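Long-range contacts in PA1221 (Pseudomonas aeruginosa, PDB 4DG8), which combines an AMP-binding domain of the ANL superfamily with a phosphopantetheine-attachment region and holds adenosine monophosphate in its pocket: residues D358-I363 with G401-Y406; I333-A338 with L412-R417; G341-L346 with L388-R393. One frame throughout, in Å; residues are numbered along the deposited sequence.

Contact 1: D358-I363 with G401-Y406. With AMP (adenosine monophosphate), chain B.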
loop_
_atom_site.group_PDB
_atom_site.type_symbol
_atom_site.label_atom_id
_atom_site.label_comp_id
_atom_site.label_asym_id
_atom_site.label_seq_id
_atom_site.Cartn_x
_atom_site.Cartn_y
_atom_site.Cartn_z
ATOM N N ASP A 358 -19.743 15.506 -14.959
ATOM C CA ASP A 358 -20.426 16.153 -13.838
ATOM C C ASP A 358 -21.697 15.423 -13.420
ATOM O O ASP A 358 -22.722 16.051 -13.135
ATOM C CB ASP A 358 -20.763 17.611 -14.172
ATOM C CG ASP A 358 -19.603 18.345 -14.813
ATOM O OD1 ASP A 358 -18.578 18.572 -14.127
ATOM O OD2 ASP A 358 -19.722 18.701 -16.005
ATOM N N ARG A 359 -21.633 14.098 -13.422
ATOM C CA ARG A 359 -22.695 13.275 -12.865
ATOM C C ARG A 359 -22.020 12.211 -11.998
ATOM O O ARG A 359 -21.279 11.369 -12.512
ATOM C CB ARG A 359 -23.507 12.629 -13.988
ATOM C CG ARG A 359 -24.824 12.018 -13.538
ATOM C CD ARG A 359 -25.570 11.363 -14.696
ATOM N NE ARG A 359 -26.376 10.235 -14.237
ATOM C CZ ARG A 359 -26.536 9.101 -14.914
ATOM N NH1 ARG A 359 -25.950 8.938 -16.093
ATOM N NH2 ARG A 359 -27.285 8.128 -14.410
ATOM N N ALA A 360 -22.270 12.256 -10.690
ATOM C CA ALA A 360 -21.559 11.407 -9.732
ATOM C C ALA A 360 -21.974 9.937 -9.789
ATOM O O ALA A 360 -23.147 9.614 -9.959
ATOM C CB ALA A 360 -21.722 11.947 -8.307
ATOM N N GLY A 361 -20.993 9.056 -9.634
ATOM C CA GLY A 361 -21.235 7.628 -9.626
ATOM C C GLY A 361 -20.169 6.907 -8.824
ATOM O O GLY A 361 -19.291 7.539 -8.226
ATOM N N GLU A 362 -20.253 5.579 -8.802
ATOM C CA GLU A 362 -19.249 4.773 -8.132
ATOM C C GLU A 362 -18.228 4.232 -9.137
ATOM O O GLU A 362 -18.591 3.773 -10.231
ATOM C CB GLU A 362 -19.906 3.631 -7.361
ATOM C CG GLU A 362 -18.908 2.652 -6.772
ATOM C CD GLU A 362 -19.572 1.440 -6.148
ATOM O OE1 GLU A 362 -20.788 1.231 -6.370
ATOM O OE2 GLU A 362 -18.873 0.703 -5.425
ATOM N N ILE A 363 -16.954 4.312 -8.761
ATOM C CA ILE A 363 -15.867 3.779 -9.571
ATOM C C ILE A 363 -15.863 2.255 -9.518
ATOM O O ILE A 363 -15.928 1.657 -8.441
ATOM C CB ILE A 363 -14.499 4.301 -9.101
ATOM C CG1 ILE A 363 -14.402 5.817 -9.258
ATOM C CG2 ILE A 363 -13.370 3.655 -9.896
ATOM C CD1 ILE A 363 -13.092 6.378 -8.657
ATOM N N GLY A 401 -16.391 1.362 -3.885
ATOM C CA GLY A 401 -17.018 2.198 -2.869
ATOM C C GLY A 401 -16.550 3.654 -2.947
ATOM O O GLY A 401 -16.891 4.483 -2.097
ATOM N N ASP A 402 -15.757 3.976 -3.963
ATOM C CA ASP A 402 -15.347 5.361 -4.178
ATOM C C ASP A 402 -16.301 6.079 -5.149
ATOM O O ASP A 402 -16.706 5.531 -6.177
ATOM C CB ASP A 402 -13.898 5.439 -4.679
ATOM C CG ASP A 402 -12.895 5.009 -3.629
ATOM O OD1 ASP A 402 -13.035 5.410 -2.449
ATOM O OD2 ASP A 402 -11.958 4.272 -3.984
ATOM N N ARG A 403 -16.661 7.307 -4.806
ATOM C CA ARG A 403 -17.544 8.111 -5.641
ATOM C C ARG A 403 -16.738 9.207 -6.318
ATOM O O ARG A 403 -15.903 9.882 -5.681
ATOM C CB ARG A 403 -18.688 8.723 -4.824
ATOM C CG ARG A 403 -19.631 7.702 -4.181
ATOM C CD ARG A 403 -21.034 8.270 -4.007
ATOM N NE ARG A 403 -21.705 8.445 -5.294
ATOM C CZ ARG A 403 -22.811 9.165 -5.476
ATOM N NH1 ARG A 403 -23.374 9.786 -4.448
ATOM N NH2 ARG A 403 -23.353 9.267 -6.685
ATOM N N ALA A 404 -16.986 9.360 -7.616
ATOM C CA ALA A 404 -16.332 10.376 -8.426
ATOM C C ALA A 404 -17.259 10.861 -9.544
ATOM O O ALA A 404 -18.419 10.437 -9.628
ATOM C CB ALA A 404 -15.028 9.839 -8.998
ATOM N N ARG A 405 -16.730 11.750 -10.386
ATOM C CA ARG A 405 -17.432 12.297 -11.541
ATOM C C ARG A 405 -16.395 12.545 -12.624
ATOM O O ARG A 405 -15.217 12.760 -12.321
ATOM C CB ARG A 405 -18.084 13.637 -11.196
ATOM C CG ARG A 405 -17.040 14.747 -11.053
ATOM C CD ARG A 405 -17.611 16.145 -10.938
ATOM N NE ARG A 405 -16.560 17.072 -10.520
ATOM C CZ ARG A 405 -15.821 17.812 -11.346
ATOM N NH1 ARG A 405 -16.024 17.766 -12.660
ATOM N NH2 ARG A 405 -14.872 18.605 -10.851
ATOM N N TYR A 406 -16.823 12.515 -13.884
ATOM C CA TYR A 406 -15.962 12.917 -14.993
ATOM C C TYR A 406 -15.984 14.428 -15.134
ATOM O O TYR A 406 -17.010 15.062 -14.876
ATOM C CB TYR A 406 -16.442 12.313 -16.313
ATOM C CG TYR A 406 -16.314 10.811 -16.413
ATOM C CD1 TYR A 406 -15.067 10.200 -16.495
ATOM C CD2 TYR A 406 -17.443 10.003 -16.448
ATOM C CE1 TYR A 406 -14.949 8.824 -16.600
ATOM C CE2 TYR A 406 -17.338 8.633 -16.550
ATOM C CZ TYR A 406 -16.088 8.040 -16.626
ATOM O OH TYR A 406 -15.989 6.664 -16.741
HETATM P P AMP B . -5.531 1.574 0.079
HETATM O O1P AMP B . -5.021 1.379 1.491
HETATM O O2P AMP B . -4.527 1.899 -1.019
HETATM O O3P AMP B . -6.316 0.323 -0.272
HETATM O "O5'" AMP B . -6.683 2.669 0.076
HETATM C "C5'" AMP B . -7.494 2.856 -1.067
HETATM C "C4'" AMP B . -8.475 3.979 -0.873
HETATM O "O4'" AMP B . -7.771 5.205 -0.543
HETATM C "C3'" AMP B . -9.306 4.342 -2.090
HETATM O "O3'" AMP B . -10.413 3.468 -2.282
HETATM C "C2'" AMP B . -9.700 5.785 -1.805
HETATM O "O2'" AMP B . -10.773 5.832 -0.872
HETATM C "C1'" AMP B . -8.437 6.314 -1.120
HETATM N N9 AMP B . -7.516 6.967 -2.079
HETATM C C8 AMP B . -6.397 6.394 -2.584
HETATM N N7 AMP B . -5.751 7.225 -3.438
HETATM C C5 AMP B . -6.458 8.363 -3.513
HETATM C C6 AMP B . -6.331 9.656 -4.240
HETATM N N6 AMP B . -5.303 9.888 -5.076
HETATM N N1 AMP B . -7.281 10.600 -4.035
HETATM C C2 AMP B . -8.311 10.367 -3.193
HETATM N N3 AMP B . -8.484 9.221 -2.503
HETATM C C4 AMP B . -7.614 8.193 -2.609
HETATM O O HOH W 1 -19.510 12.208 -14.540
#
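E362 reaches across to the start of the G401-Y406 segment, where G401 N donates to E362 OE2 at 3.0 Å. The N-H comes to the anti side of the carboxylate, slightly out of its plane, and the bond is bent, with 144° at the hydrogen. An outstretched side chain delivers OE2: CG stands anti to the backbone N (chi1 173°) and the chain stays extended beyond it. OE1 has a long, weak ionic partner in R399.

At the other end, D358 and R405 run side by side in the same direction. D358 OD1 lies 3.1 Å from R405 NH1 in a salt bridge, with the carboxylate and guanidinium planes 22° apart. R405 turns CG in between its backbone N and carbonyl carbon, then extends straight to NE, which carries the guanidinium out to D358. Bending at chi3 instead, R403 comes back alongside the A360-G361 backbone and turns its guanidinium edge to it. A360 CB comes within 3.5 Å of its NH2, and G361 CA sits at that edge, in plane.

On the face carrying A404, opposite E362 and R403, I363 CD1 lies 4.0 Å from A404 CB. The backbones are paired antiparallel: G361 N meets A404 O at 2.9 Å, A404 N returns to G361 O at 3.0 Å, and I363 N bonds to D402 O at 2.9 Å. D358 N bonds to Y406 O, and one water accepts from both R359 N and Y406 N.

D402 carries the pairing to the ligand. Its OD1 accepts from AMP O2' at 2.8 Å and is also salt-bridged to R417, while OD2 faces O3' at a modelled distance too short to interpret. An aspartate set against the ribose hydroxyls is characteristic of the nucleotide pocket of ANL-superfamily AMP-binding enzymes.

Contact 2: I333-A338 with L412-R417. With AMP (adenosine monophosphate), chain B.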
loop_
_atom_site.group_PDB
_atom_site.type_symbol
_atom_site.label_atom_id
_atom_site.label_comp_id
_atom_site.label_asym_id
_atom_site.label_seq_id
_atom_site.Cartn_x
_atom_site.Cartn_y
_atom_site.Cartn_z
ATOM N N ILE A 333 -7.261 18.067 -7.734
ATOM C CA ILE A 333 -6.436 17.481 -8.795
ATOM C C ILE A 333 -7.136 16.236 -9.323
ATOM O O ILE A 333 -7.459 15.343 -8.536
ATOM C CB ILE A 333 -5.060 17.031 -8.265
ATOM C CG1 ILE A 333 -4.347 18.179 -7.536
ATOM C CG2 ILE A 333 -4.202 16.456 -9.400
ATOM C CD1 ILE A 333 -4.111 19.414 -8.401
ATOM N N PRO A 334 -7.376 16.167 -10.652
ATOM C CA PRO A 334 -7.991 14.963 -11.233
ATOM C C PRO A 334 -7.235 13.713 -10.799
ATOM O O PRO A 334 -6.027 13.803 -10.500
ATOM C CB PRO A 334 -7.813 15.170 -12.748
ATOM C CG PRO A 334 -7.761 16.661 -12.932
ATOM C CD PRO A 334 -7.072 17.190 -11.671
ATOM N N ILE A 335 -7.942 12.586 -10.694
ATOM C CA ILE A 335 -7.280 11.295 -10.510
ATOM C C ILE A 335 -7.074 10.641 -11.874
ATOM O O ILE A 335 -6.520 9.549 -11.985
ATOM C CB ILE A 335 -8.024 10.346 -9.535
ATOM C CG1 ILE A 335 -9.449 10.044 -10.017
ATOM C CG2 ILE A 335 -8.013 10.937 -8.117
ATOM C CD1 ILE A 335 -10.250 9.097 -9.079
ATOM N N GLY A 336 -7.492 11.354 -12.916
ATOM C CA GLY A 336 -7.155 10.991 -14.285
ATOM C C GLY A 336 -7.871 9.812 -14.917
ATOM O O GLY A 336 -9.108 9.739 -14.913
ATOM N N LYS A 337 -7.094 8.903 -15.502
ATOM C CA LYS A 337 -7.661 7.782 -16.247
ATOM C C LYS A 337 -7.022 6.455 -15.845
ATOM O O LYS A 337 -6.011 6.433 -15.145
ATOM C CB LYS A 337 -7.507 8.023 -17.754
ATOM C CG LYS A 337 -8.245 9.265 -18.268
ATOM C CD LYS A 337 -7.892 9.575 -19.732
ATOM C CE LYS A 337 -8.641 10.801 -20.258
ATOM N NZ LYS A 337 -8.177 11.211 -21.631
ATOM N N ALA A 338 -7.624 5.354 -16.291
ATOM C CA ALA A 338 -7.118 4.004 -16.032
ATOM C C ALA A 338 -5.644 3.828 -16.417
ATOM O O ALA A 338 -5.217 4.224 -17.494
ATOM C CB ALA A 338 -7.978 2.964 -16.782
ATOM N N LEU A 412 -11.344 11.463 -14.418
ATOM C CA LEU A 412 -12.096 11.267 -13.184
ATOM C C LEU A 412 -11.709 12.271 -12.099
ATOM O O LEU A 412 -10.537 12.614 -11.924
ATOM C CB LEU A 412 -11.966 9.831 -12.670
ATOM C CG LEU A 412 -12.769 8.782 -13.451
ATOM C CD1 LEU A 412 -12.326 7.384 -13.061
ATOM C CD2 LEU A 412 -14.269 8.951 -13.236
ATOM N N ARG A 413 -12.725 12.742 -11.386
ATOM C CA ARG A 413 -12.569 13.692 -10.298
ATOM C C ARG A 413 -13.120 13.037 -9.024
ATOM O O ARG A 413 -14.322 12.764 -8.928
ATOM C CB ARG A 413 -13.338 14.963 -10.643
ATOM C CG ARG A 413 -13.004 15.477 -12.051
ATOM C CD ARG A 413 -11.547 15.964 -12.135
ATOM N NE ARG A 413 -11.409 17.207 -11.392
ATOM C CZ ARG A 413 -11.488 18.423 -11.929
ATOM N NH1 ARG A 413 -11.669 18.588 -13.241
ATOM N NH2 ARG A 413 -11.381 19.480 -11.148
ATOM N N PHE A 414 -12.238 12.763 -8.064
ATOM C CA PHE A 414 -12.617 12.024 -6.860
ATOM C C PHE A 414 -13.550 12.832 -5.951
ATOM O O PHE A 414 -13.297 14.000 -5.643
ATOM C CB PHE A 414 -11.372 11.593 -6.095
ATOM C CG PHE A 414 -11.660 10.753 -4.887
ATOM C CD1 PHE A 414 -11.672 9.363 -4.978
ATOM C CD2 PHE A 414 -11.905 11.348 -3.657
ATOM C CE1 PHE A 414 -11.931 8.583 -3.865
ATOM C CE2 PHE A 414 -12.159 10.574 -2.538
ATOM C CZ PHE A 414 -12.179 9.188 -2.640
ATOM N N ILE A 415 -14.636 12.206 -5.517
ATOM C CA ILE A 415 -15.579 12.883 -4.634
ATOM C C ILE A 415 -15.451 12.439 -3.178
ATOM O O ILE A 415 -15.192 13.262 -2.288
ATOM C CB ILE A 415 -17.031 12.759 -5.128
ATOM C CG1 ILE A 415 -17.185 13.481 -6.477
ATOM C CG2 ILE A 415 -17.996 13.334 -4.092
ATOM C CD1 ILE A 415 -18.522 13.228 -7.168
ATOM N N GLY A 416 -15.665 11.154 -2.925
ATOM C CA GLY A 416 -15.596 10.674 -1.551
ATOM C C GLY A 416 -16.268 9.329 -1.339
ATOM O O GLY A 416 -16.589 8.634 -2.298
ATOM N N ARG A 417 -16.473 8.954 -0.082
ATOM C CA ARG A 417 -17.179 7.707 0.230
ATOM C C ARG A 417 -18.473 7.956 0.989
ATOM O O ARG A 417 -18.636 8.982 1.644
ATOM C CB ARG A 417 -16.283 6.735 1.013
ATOM C CG ARG A 417 -15.017 6.338 0.255
ATOM C CD ARG A 417 -14.161 5.408 1.076
ATOM N NE ARG A 417 -14.822 4.124 1.286
ATOM C CZ ARG A 417 -14.822 3.130 0.405
ATOM N NH1 ARG A 417 -14.203 3.285 -0.766
ATOM N NH2 ARG A 417 -15.457 1.992 0.687
HETATM P P AMP B . -5.531 1.574 0.079
HETATM O O1P AMP B . -5.021 1.379 1.491
HETATM O O2P AMP B . -4.527 1.899 -1.019
HETATM O O3P AMP B . -6.316 0.323 -0.272
HETATM O "O5'" AMP B . -6.683 2.669 0.076
HETATM C "C5'" AMP B . -7.494 2.856 -1.067
HETATM C "C4'" AMP B . -8.475 3.979 -0.873
HETATM O "O4'" AMP B . -7.771 5.205 -0.543
HETATM C "C3'" AMP B . -9.306 4.342 -2.090
HETATM O "O3'" AMP B . -10.413 3.468 -2.282
HETATM C "C2'" AMP B . -9.700 5.785 -1.805
HETATM O "O2'" AMP B . -10.773 5.832 -0.872
HETATM C "C1'" AMP B . -8.437 6.314 -1.120
HETATM N N9 AMP B . -7.516 6.967 -2.079
HETATM C C8 AMP B . -6.397 6.394 -2.584
HETATM N N7 AMP B . -5.751 7.225 -3.438
HETATM C C5 AMP B . -6.458 8.363 -3.513
HETATM C C6 AMP B . -6.331 9.656 -4.240
HETATM N N6 AMP B . -5.303 9.888 -5.076
HETATM N N1 AMP B . -7.281 10.600 -4.035
HETATM C C2 AMP B . -8.311 10.367 -3.193
HETATM N N3 AMP B . -8.484 9.221 -2.503
HETATM C C4 AMP B . -7.614 8.193 -2.609
HETATM O O HOH W 2 -10.078 14.669 -8.007
#
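I335 lies against L412 and F414, its CG1 3.7 Å from L412 CB and its CG2 4.0 Å from F414 CB. CG1 occupies the place between backbone N and carbonyl carbon (chi1 59°), which leaves CG2 facing F414 and the adenine and sets CD1 at the edge of the F414 ring. P334 runs alongside R413: P334 CB is 3.9 Å from R413 CD, and P334 CG lies over one face of the guanidinium.

The backbone fixes these positions through a classic beta bulge, in which I335 and G336 both face L412. L412 O accepts from I335 N at 2.9 Å and only weakly from G336 N, while L412 N gives a nearly straight bond (176°) of 2.9 Å to G336 O, in the carbonyl plane on a lone pair. A water spans I333 O and F414 N.

Further out, the R413 charge is met by salt bridges to D332 and D407, and R405 pairs with the R413 backbone. P334 O accepts from N307, itself a hydrogen-bonding partner of AMP.

F414, with CG anti to its backbone N, presents a ring face to the base: AMP C2 stands 3.6 Å above the ring centre. The water on its N and I335 against its CB probably help place it. The tilted base thus brings its C2/N3 edge over the ring, a contact rather than a parallel stack.

Contact 3: G341-L346 with L388-R393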
loop_
_atom_site.group_PDB
_atom_site.type_symbol
_atom_site.label_atom_id
_atom_site.label_comp_id
_atom_site.label_asym_id
_atom_site.label_seq_id
_atom_site.Cartn_x
_atom_site.Cartn_y
_atom_site.Cartn_z
ATOM N N GLY A 341 -3.500 -1.849 -18.392
ATOM C CA GLY A 341 -3.836 -3.138 -17.796
ATOM C C GLY A 341 -5.104 -3.050 -16.961
ATOM O O GLY A 341 -5.669 -4.054 -16.521
ATOM N N THR A 342 -5.572 -1.827 -16.764
ATOM C CA THR A 342 -6.794 -1.603 -16.013
ATOM C C THR A 342 -7.837 -0.895 -16.870
ATOM O O THR A 342 -7.497 -0.203 -17.833
ATOM C CB THR A 342 -6.480 -0.791 -14.757
ATOM O OG1 THR A 342 -5.716 -1.617 -13.870
ATOM C CG2 THR A 342 -7.757 -0.320 -14.057
ATOM N N ALA A 343 -9.107 -1.101 -16.543
ATOM C CA ALA A 343 -10.171 -0.279 -17.107
ATOM C C ALA A 343 -11.113 0.162 -15.989
ATOM O O ALA A 343 -11.188 -0.489 -14.954
ATOM C CB ALA A 343 -10.941 -1.057 -18.177
ATOM N N VAL A 344 -11.811 1.276 -16.172
ATOM C CA VAL A 344 -12.816 1.675 -15.191
ATOM C C VAL A 344 -14.134 2.071 -15.841
ATOM O O VAL A 344 -14.167 2.510 -16.982
ATOM C CB VAL A 344 -12.347 2.854 -14.292
ATOM C CG1 VAL A 344 -11.128 2.467 -13.481
ATOM C CG2 VAL A 344 -12.056 4.101 -15.128
ATOM N N LEU A 345 -15.226 1.881 -15.109
ATOM C CA LEU A 345 -16.488 2.510 -15.459
ATOM C C LEU A 345 -16.947 3.274 -14.237
ATOM O O LEU A 345 -16.501 3.011 -13.123
ATOM C CB LEU A 345 -17.551 1.481 -15.820
ATOM C CG LEU A 345 -17.378 0.692 -17.116
ATOM C CD1 LEU A 345 -18.587 -0.225 -17.324
ATOM C CD2 LEU A 345 -17.201 1.651 -18.291
ATOM N N LEU A 346 -17.848 4.214 -14.462
ATOM C CA LEU A 346 -18.509 4.937 -13.401
ATOM C C LEU A 346 -19.984 4.521 -13.447
ATOM O O LEU A 346 -20.646 4.729 -14.460
ATOM C CB LEU A 346 -18.365 6.436 -13.680
ATOM C CG LEU A 346 -18.531 7.415 -12.521
ATOM C CD1 LEU A 346 -17.443 7.185 -11.465
ATOM C CD2 LEU A 346 -18.506 8.839 -13.055
ATOM N N LEU A 388 -19.596 -7.707 -14.481
ATOM C CA LEU A 388 -20.372 -6.572 -14.966
ATOM C C LEU A 388 -20.023 -6.329 -16.426
ATOM O O LEU A 388 -18.947 -6.715 -16.878
ATOM C CB LEU A 388 -20.054 -5.318 -14.148
ATOM C CG LEU A 388 -20.578 -5.311 -12.715
ATOM C CD1 LEU A 388 -20.017 -4.121 -11.971
ATOM C CD2 LEU A 388 -22.108 -5.301 -12.692
ATOM N N PRO A 389 -20.939 -5.708 -17.179
ATOM C CA PRO A 389 -20.673 -5.432 -18.594
ATOM C C PRO A 389 -19.580 -4.381 -18.799
ATOM O O PRO A 389 -19.633 -3.288 -18.216
ATOM C CB PRO A 389 -22.013 -4.887 -19.102
ATOM C CG PRO A 389 -23.032 -5.372 -18.108
ATOM C CD PRO A 389 -22.312 -5.347 -16.794
ATOM N N TYR A 390 -18.609 -4.709 -19.642
ATOM C CA TYR A 390 -17.620 -3.744 -20.094
ATOM C C TYR A 390 -17.496 -3.871 -21.608
ATOM O O TYR A 390 -17.241 -4.962 -22.131
ATOM C CB TYR A 390 -16.256 -3.946 -19.423
ATOM C CG TYR A 390 -15.244 -2.925 -19.902
ATOM C CD1 TYR A 390 -15.343 -1.595 -19.511
ATOM C CD2 TYR A 390 -14.220 -3.279 -20.780
ATOM C CE1 TYR A 390 -14.447 -0.648 -19.957
ATOM C CE2 TYR A 390 -13.311 -2.332 -21.232
ATOM C CZ TYR A 390 -13.427 -1.016 -20.816
ATOM O OH TYR A 390 -12.530 -0.056 -21.249
ATOM N N ARG A 391 -17.667 -2.753 -22.304
ATOM C CA ARG A 391 -17.837 -2.793 -23.745
ATOM C C ARG A 391 -18.973 -3.765 -24.008
ATOM O O ARG A 391 -20.090 -3.561 -23.535
ATOM C CB ARG A 391 -16.555 -3.247 -24.445
ATOM C CG ARG A 391 -15.342 -2.393 -24.112
ATOM C CD ARG A 391 -15.645 -0.919 -24.318
ATOM N NE ARG A 391 -14.524 -0.057 -23.948
ATOM C CZ ARG A 391 -13.601 0.384 -24.799
ATOM N NH1 ARG A 391 -13.662 0.043 -26.081
ATOM N NH2 ARG A 391 -12.619 1.169 -24.370
ATOM N N GLY A 392 -18.689 -4.840 -24.730
ATOM C CA GLY A 392 -19.730 -5.800 -25.034
ATOM C C GLY A 392 -19.762 -7.010 -24.118
ATOM O O GLY A 392 -20.736 -7.764 -24.118
ATOM N N ARG A 393 -18.709 -7.197 -23.326
ATOM C CA ARG A 393 -18.524 -8.471 -22.640
ATOM C C ARG A 393 -18.597 -8.376 -21.117
ATOM O O ARG A 393 -18.119 -7.412 -20.516
ATOM C CB ARG A 393 -17.196 -9.110 -23.068
#
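A two-residue beta hairpin with a type II' turn from Y390 to R393 brings this contact about: Y390, at the end of strand 385-390, is laid against A343 and L345 of strand 342-347. The turn is closed by reciprocal backbone bonds, Y390 N to R393 O and R393 N to Y390 O, both 2.9 Å.

The two strands belong to one curled antiparallel sheet but are not neighbours in it. Strand 342-347 pairs with 361-367, which pairs with 393-406, and that in turn pairs with 385-390. The axes of strands 342-346 and 388-390 lie at 110° and come within 9.0 Å, and no hydrogen bond joins the segments, so the junction rests mainly on side chains.

Y390 sends its ring across this separation with CG anti to the backbone N (chi1 -180°). The ring is met differently by its two main partners. L345 comes in at the edge, its CG lying in the ring plane and 3.9 Å from Y390 CD1, with CD2 also close to that side of the ring. A343 meets the far end of the tyrosine: its CB is 3.6 Å from Y390 CZ and equally near the hydroxyl oxygen.

Around this pair, F366 of strand 361-367 brings its ring against that of Y390, the planes inclined at about 35°, and L395 touches Y390 from the returning arm of the hairpin. R391, at the turn, is poorly ordered. As modelled, its CD stands 4.1 Å above one face of the Y390 ring, offset toward the rim, and its guanidinium makes only a weak bond to the tyrosine hydroxyl. L345 CD1 also meets the hairpin backbone, 3.4 Å from P389 O.

All three contacts reach the same curled antiparallel sheet, and contact 2 ties it to the mixed sheet that ends in strand 337-338. The centres of contacts 1 and 2 are about 8 Å apart: strands 393-406 and 412-416 are adjacent, so R403 and R405 pair with I415 and R413, and both contacts touch AMP. The centre of contact 3 is about 15 Å from that of contact 1 and about 17 Å from that of contact 2. L346 packs against Y406, and V344 against L412. Segments of contacts 1 and 3 alternate along the chain, inside the loop closed by contact 2. The sheet thus runs from the nucleotide pocket to the Y390-R393 hairpin.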